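Local atomic coordinates of RNA pseudouridylate synthase domain-containing protein 1 (Homo sapiens, PDB entry 5VBB), a protein that probably binds RNA and isomerises uridine to pseudouridine within it. Residues 150-155 with 161-166; 105-110 with 183-188. All blocks are in the same frame, centred on the assembly; numbering follows the deposited sequence.

Contact 1 (150-155 with 161-166); sequences VLEHGL and VSKVLL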
loop_
_atom_site.group_PDB
_atom_site.type_symbol
_atom_site.label_atom_id
_atom_site.label_comp_id
_atom_site.label_asym_id
_atom_site.label_seq_id
_atom_site.Cartn_x
_atom_site.Cartn_y
_atom_site.Cartn_z
ATOM N N VAL A 150 -0.414 -15.066 -2.096
ATOM C CA VAL A 150 -1.855 -15.178 -2.284
ATOM C C VAL A 150 -2.492 -15.647 -0.973
ATOM O O VAL A 150 -2.111 -16.687 -0.463
ATOM C CB VAL A 150 -2.218 -16.099 -3.462
ATOM C CG1 VAL A 150 -3.715 -16.171 -3.648
ATOM C CG2 VAL A 150 -1.569 -15.631 -4.759
ATOM N N LEU A 151 -3.457 -14.873 -0.435
ATOM C CA LEU A 151 -4.120 -15.202 0.818
ATOM C C LEU A 151 -5.393 -15.979 0.564
ATOM O O LEU A 151 -5.651 -16.992 1.218
ATOM C CB LEU A 151 -4.440 -13.934 1.592
ATOM C CG LEU A 151 -3.266 -13.074 1.955
ATOM C CD1 LEU A 151 -3.756 -11.740 2.492
ATOM C CD2 LEU A 151 -2.291 -13.822 2.888
ATOM N N GLU A 152 -6.222 -15.491 -0.368
ATOM C CA GLU A 152 -7.509 -16.110 -0.645
ATOM C C GLU A 152 -7.944 -15.870 -2.070
ATOM O O GLU A 152 -7.538 -14.892 -2.679
ATOM C CB GLU A 152 -8.618 -15.477 0.279
ATOM C CG GLU A 152 -8.701 -15.970 1.731
ATOM C CD GLU A 152 -9.730 -15.286 2.623
ATOM O OE1 GLU A 152 -9.761 -14.039 2.609
ATOM O OE2 GLU A 152 -10.502 -15.979 3.331
ATOM N N HIS A 153 -8.830 -16.747 -2.572
ATOM C CA HIS A 153 -9.543 -16.558 -3.833
ATOM C C HIS A 153 -10.982 -16.305 -3.426
ATOM O O HIS A 153 -11.470 -16.881 -2.447
ATOM C CB HIS A 153 -9.493 -17.788 -4.743
ATOM C CG HIS A 153 -8.171 -18.027 -5.395
ATOM N ND1 HIS A 153 -7.869 -19.246 -5.953
ATOM C CD2 HIS A 153 -7.129 -17.184 -5.601
ATOM C CE1 HIS A 153 -6.630 -19.139 -6.406
ATOM N NE2 HIS A 153 -6.161 -17.906 -6.246
ATOM N N GLY A 154 -11.659 -15.465 -4.196
ATOM C CA GLY A 154 -13.057 -15.157 -3.954
ATOM C C GLY A 154 -13.662 -14.391 -5.097
ATOM O O GLY A 154 -13.030 -14.249 -6.148
ATOM N N LEU A 155 -14.829 -13.783 -4.853
ATOM C CA LEU A 155 -15.443 -12.927 -5.851
ATOM C C LEU A 155 -15.589 -11.527 -5.254
ATOM O O LEU A 155 -15.950 -11.412 -4.082
ATOM C CB LEU A 155 -16.823 -13.432 -6.301
ATOM C CG LEU A 155 -16.942 -14.873 -6.812
ATOM C CD1 LEU A 155 -18.356 -15.227 -6.988
ATOM C CD2 LEU A 155 -16.152 -15.084 -8.102
ATOM N N VAL A 161 -11.424 -12.551 -7.998
ATOM C CA VAL A 161 -10.323 -11.739 -7.509
ATOM C C VAL A 161 -9.493 -12.557 -6.514
ATOM O O VAL A 161 -9.983 -13.525 -5.898
ATOM C CB VAL A 161 -10.739 -10.385 -6.841
ATOM C CG1 VAL A 161 -11.571 -9.498 -7.761
ATOM C CG2 VAL A 161 -11.389 -10.591 -5.501
ATOM N N SER A 162 -8.292 -12.072 -6.280
ATOM C CA SER A 162 -7.397 -12.645 -5.270
ATOM C C SER A 162 -7.086 -11.643 -4.182
ATOM O O SER A 162 -6.655 -10.537 -4.472
ATOM C CB SER A 162 -6.076 -13.085 -5.892
ATOM O OG SER A 162 -6.291 -14.085 -6.872
ATOM N N LYS A 163 -7.222 -12.053 -2.928
ATOM C CA LYS A 163 -6.762 -11.238 -1.827
ATOM C C LYS A 163 -5.285 -11.596 -1.604
ATOM O O LYS A 163 -4.955 -12.782 -1.485
ATOM C CB LYS A 163 -7.559 -11.506 -0.559
ATOM C CG LYS A 163 -7.138 -10.565 0.557
ATOM C CD LYS A 163 -8.088 -10.695 1.713
ATOM C CE LYS A 163 -7.596 -9.908 2.885
ATOM N NZ LYS A 163 -8.474 -10.082 4.073
ATOM N N VAL A 164 -4.392 -10.582 -1.595
ATOM C CA VAL A 164 -2.963 -10.827 -1.496
ATOM C C VAL A 164 -2.292 -9.981 -0.457
ATOM O O VAL A 164 -2.774 -8.897 -0.122
ATOM C CB VAL A 164 -2.248 -10.609 -2.859
ATOM C CG1 VAL A 164 -2.885 -11.437 -3.969
ATOM C CG2 VAL A 164 -2.234 -9.126 -3.247
ATOM N N LEU A 165 -1.103 -10.441 -0.031
ATOM C CA LEU A 165 -0.180 -9.691 0.810
ATOM C C LEU A 165 0.978 -9.316 -0.132
ATOM O O LEU A 165 1.507 -10.192 -0.836
ATOM C CB LEU A 165 0.324 -10.552 1.970
ATOM C CG LEU A 165 1.338 -9.927 2.961
ATOM C CD1 LEU A 165 0.735 -8.785 3.707
ATOM C CD2 LEU A 165 1.775 -10.930 3.961
ATOM N N LEU A 166 1.380 -8.043 -0.145
ATOM C CA LEU A 166 2.466 -7.551 -0.989
ATOM C C LEU A 166 3.548 -6.978 -0.153
ATOM O O LEU A 166 3.276 -6.108 0.670
ATOM C CB LEU A 166 1.964 -6.482 -1.945
ATOM C CG LEU A 166 0.863 -6.945 -2.911
ATOM C CD1 LEU A 166 0.097 -5.799 -3.440
ATOM C CD2 LEU A 166 1.416 -7.794 -4.012
HETATM O O HOH W 1 -11.121 -11.971 3.654
HETATM O O HOH W 2 -7.541 -12.864 4.822
#
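Leu151 N and Glu152 N both reach for Lys163 O, so one carbonyl oxygen is gripped twice. The first bond, 2.8 Å from Leu151 N to Lys163 O, lies in the carbonyl plane; the second, from Glu152 N, is longer at 3.2 Å and tilted out of it. Toward Leu155 the pairing is regular: Lys163 N returns a bond to Glu152 O, and Gly154 and Val161 exchange two, of which Val161 N to Gly154 O is nearly straight (N-H...O 175°); beyond the bulge Val150 and Val164 form a non-hydrogen-bonded pair.

The extra residue turns Leu151 in toward the neighbouring strand, where its CD1 lies 3.7 Å from Val164 C and also touches Lys163 CG and Leu165 CB. Glu152 and Lys163 run side by side. The lysine is extended throughout, with CG anti to the backbone N (chi1 -175°), yet its NZ stays 4.4 Å from Glu152 OE1, too far for a salt bridge. Two waters span the gap; one donates to Glu152 OE1 at 2.7 Å, while the other reaches OE1 only weakly; NZ has its ionic partner in Asp228. On the other face His153 CD2 comes within 3.5 Å of Ser162 OG, but the polar ends look elsewhere: His153 NE2 bonds to Ile107 O, and Ser162 OG to Gly105 O and Ile107 N.

Further out, Leu100, Ala101 and Leu103 of strand 96-104 pack against Leu151 and Val164, while Pro240 and Leu243 meet Glu152. The arrangement is a beta hairpin in the large antiparallel sheet, interrupted by a classic beta bulge at Leu151 and Glu152.

Contact 2 (105-110 with 183-188); sequences GHIQES and LGHPVV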
loop_
_atom_site.group_PDB
_atom_site.type_symbol
_atom_site.label_atom_id
_atom_site.label_comp_id
_atom_site.label_asym_id
_atom_site.label_seq_id
_atom_site.Cartn_x
_atom_site.Cartn_y
_atom_site.Cartn_z
ATOM N N GLY A 105 -8.688 -11.421 -10.979
ATOM C CA GLY A 105 -8.373 -12.802 -11.320
ATOM C C GLY A 105 -7.897 -13.638 -10.151
ATOM O O GLY A 105 -7.465 -13.106 -9.124
ATOM N N HIS A 106 -7.971 -14.967 -10.312
ATOM C CA HIS A 106 -7.503 -15.961 -9.349
ATOM C C HIS A 106 -6.038 -16.300 -9.675
ATOM O O HIS A 106 -5.789 -16.910 -10.707
ATOM C CB HIS A 106 -8.358 -17.241 -9.445
ATOM C CG HIS A 106 -9.730 -17.077 -8.856
ATOM N ND1 HIS A 106 -10.714 -18.018 -9.063
ATOM C CD2 HIS A 106 -10.190 -16.146 -7.984
ATOM C CE1 HIS A 106 -11.770 -17.589 -8.388
ATOM N NE2 HIS A 106 -11.495 -16.469 -7.710
ATOM N N ILE A 107 -5.080 -15.906 -8.814
ATOM C CA ILE A 107 -3.652 -16.181 -9.035
ATOM C C ILE A 107 -3.418 -17.605 -8.567
ATOM O O ILE A 107 -3.657 -17.882 -7.394
ATOM C CB ILE A 107 -2.807 -15.143 -8.271
ATOM C CG1 ILE A 107 -3.098 -13.740 -8.844
ATOM C CG2 ILE A 107 -1.312 -15.467 -8.348
ATOM C CD1 ILE A 107 -2.400 -12.543 -8.185
ATOM N N GLN A 108 -2.999 -18.523 -9.466
ATOM C CA GLN A 108 -2.863 -19.938 -9.102
ATOM C C GLN A 108 -1.568 -20.245 -8.344
ATOM O O GLN A 108 -1.580 -21.150 -7.524
ATOM C CB GLN A 108 -2.981 -20.830 -10.342
ATOM C CG GLN A 108 -4.277 -20.613 -11.134
ATOM C CD GLN A 108 -5.544 -20.858 -10.330
ATOM O OE1 GLN A 108 -5.593 -21.714 -9.433
ATOM N NE2 GLN A 108 -6.616 -20.140 -10.661
ATOM N N GLU A 109 -0.497 -19.474 -8.542
ATOM C CA GLU A 109 0.765 -19.655 -7.782
ATOM C C GLU A 109 0.529 -19.172 -6.345
ATOM O O GLU A 109 -0.107 -18.141 -6.177
ATOM C CB GLU A 109 1.896 -18.807 -8.384
ATOM C CG GLU A 109 2.259 -19.130 -9.820
ATOM C CD GLU A 109 1.576 -18.364 -10.937
ATOM O OE1 GLU A 109 0.845 -17.391 -10.644
ATOM O OE2 GLU A 109 1.748 -18.764 -12.113
ATOM N N SER A 110 1.063 -19.854 -5.325
ATOM C CA SER A 110 0.871 -19.411 -3.939
ATOM C C SER A 110 1.704 -18.169 -3.618
ATOM O O SER A 110 1.299 -17.353 -2.799
ATOM C CB SER A 110 1.186 -20.532 -2.951
ATOM O OG SER A 110 2.573 -20.672 -2.703
ATOM N N LEU A 183 1.513 -8.363 -14.129
ATOM C CA LEU A 183 1.250 -9.809 -14.025
ATOM C C LEU A 183 -0.076 -10.194 -14.691
ATOM O O LEU A 183 -0.381 -11.375 -14.733
ATOM C CB LEU A 183 1.101 -10.281 -12.561
ATOM C CG LEU A 183 2.285 -10.460 -11.695
ATOM C CD1 LEU A 183 1.831 -11.009 -10.311
ATOM C CD2 LEU A 183 3.297 -11.369 -12.338
ATOM N N GLY A 184 -0.919 -9.213 -15.008
ATOM C CA GLY A 184 -2.267 -9.423 -15.508
ATOM C C GLY A 184 -3.273 -9.502 -14.378
ATOM O O GLY A 184 -4.361 -10.018 -14.602
ATOM N N HIS A 185 -2.929 -8.995 -13.144
ATOM C CA HIS A 185 -3.806 -9.030 -11.959
ATOM C C HIS A 185 -3.855 -7.670 -11.326
ATOM O O HIS A 185 -3.375 -7.483 -10.200
ATOM C CB HIS A 185 -3.324 -10.116 -10.982
ATOM C CG HIS A 185 -3.333 -11.469 -11.616
ATOM N ND1 HIS A 185 -4.512 -12.123 -11.880
ATOM C CD2 HIS A 185 -2.310 -12.227 -12.070
ATOM C CE1 HIS A 185 -4.180 -13.263 -12.460
ATOM N NE2 HIS A 185 -2.860 -13.357 -12.593
ATOM N N PRO A 186 -4.408 -6.674 -12.049
ATOM C CA PRO A 186 -4.420 -5.309 -11.511
ATOM C C PRO A 186 -5.203 -5.167 -10.219
ATOM O O PRO A 186 -6.124 -5.938 -9.945
ATOM C CB PRO A 186 -5.058 -4.476 -12.638
ATOM C CG PRO A 186 -5.722 -5.447 -13.518
ATOM C CD PRO A 186 -5.003 -6.729 -13.411
ATOM N N VAL A 187 -4.899 -4.101 -9.467
ATOM C CA VAL A 187 -5.626 -3.831 -8.248
ATOM C C VAL A 187 -7.051 -3.441 -8.619
ATOM O O VAL A 187 -7.276 -2.643 -9.522
ATOM C CB VAL A 187 -4.942 -2.730 -7.408
ATOM C CG1 VAL A 187 -5.792 -2.359 -6.204
ATOM C CG2 VAL A 187 -3.544 -3.135 -7.003
ATOM N N VAL A 188 -8.017 -4.011 -7.896
ATOM C CA VAL A 188 -9.427 -3.708 -8.086
ATOM C C VAL A 188 -9.661 -2.243 -7.765
ATOM O O VAL A 188 -9.218 -1.760 -6.733
ATOM C CB VAL A 188 -10.319 -4.630 -7.216
ATOM C CG1 VAL A 188 -11.772 -4.175 -7.239
ATOM C CG2 VAL A 188 -10.206 -6.096 -7.677
#
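Ile107 lays its CG1 over one face of the His185 imidazole, and this CH-pi contact carries most of the meeting. CG1 stands 3.5 Å from the centroid of the His185 ring and only 6° off the ring normal, practically above its centre, so every ring atom is within van der Waals range of it. The torsions of the isoleucine explain the fit: CG1 sits beside the backbone N (chi1 -63°) and CD1 continues fully extended (chi2 178°), which carries the terminal methyl on across the ring to 3.8 Å from His185 CB.

The remaining packing is at the edge of the imidazole. Gly105 CA lies there near the ring plane, 4.0 Å from His185 ND1. The glycine faces ND1 where there is no space for a CB, and its positive phi by itself favours glycine as well.

Polar interactions hold the two partners from outside. His185 ND1 is hydrogen-bonded to Arg104 O, which pins the rotation of the ring, while Pro186 and Val188 make backbone hydrogen bonds to strand 96-104. His106, turned away from His185, bonds through NE2 to Gly154 O and stacks its ring on His153. With an alanine at His185, Ile107 CG1 would probably lose the flat surface it rests on, and Arg104 O would be left without its imidazole partner.

Just before the histidine, Gly184 adopts positive phi and ends helix 175-182 in a Schellman motif. The contact thus joins the loop after this C-capped helix to the connection between strands 96-104 and 111-114 of the large antiparallel sheet.

Overall arrangement
From the N terminus, the chain runs through the four-stranded sheet and helix 80-91 before strand 96-104 delivers it to 105-110, the first half of contact 2. It then passes through strand 111-114 and the small three-stranded sheet to enter the hairpin of strands 146-156 and 159-168, where contact 1 closes a short turn. Helix 175-182 follows, and 183-188 completes contact 2, closing a much longer loop in which contact 1 is nested. Their centres are about 8 Å apart, and segment 105-110 belongs to both neighbourhoods: it links the hairpin of the large sheet to the chain leaving helix 175-182.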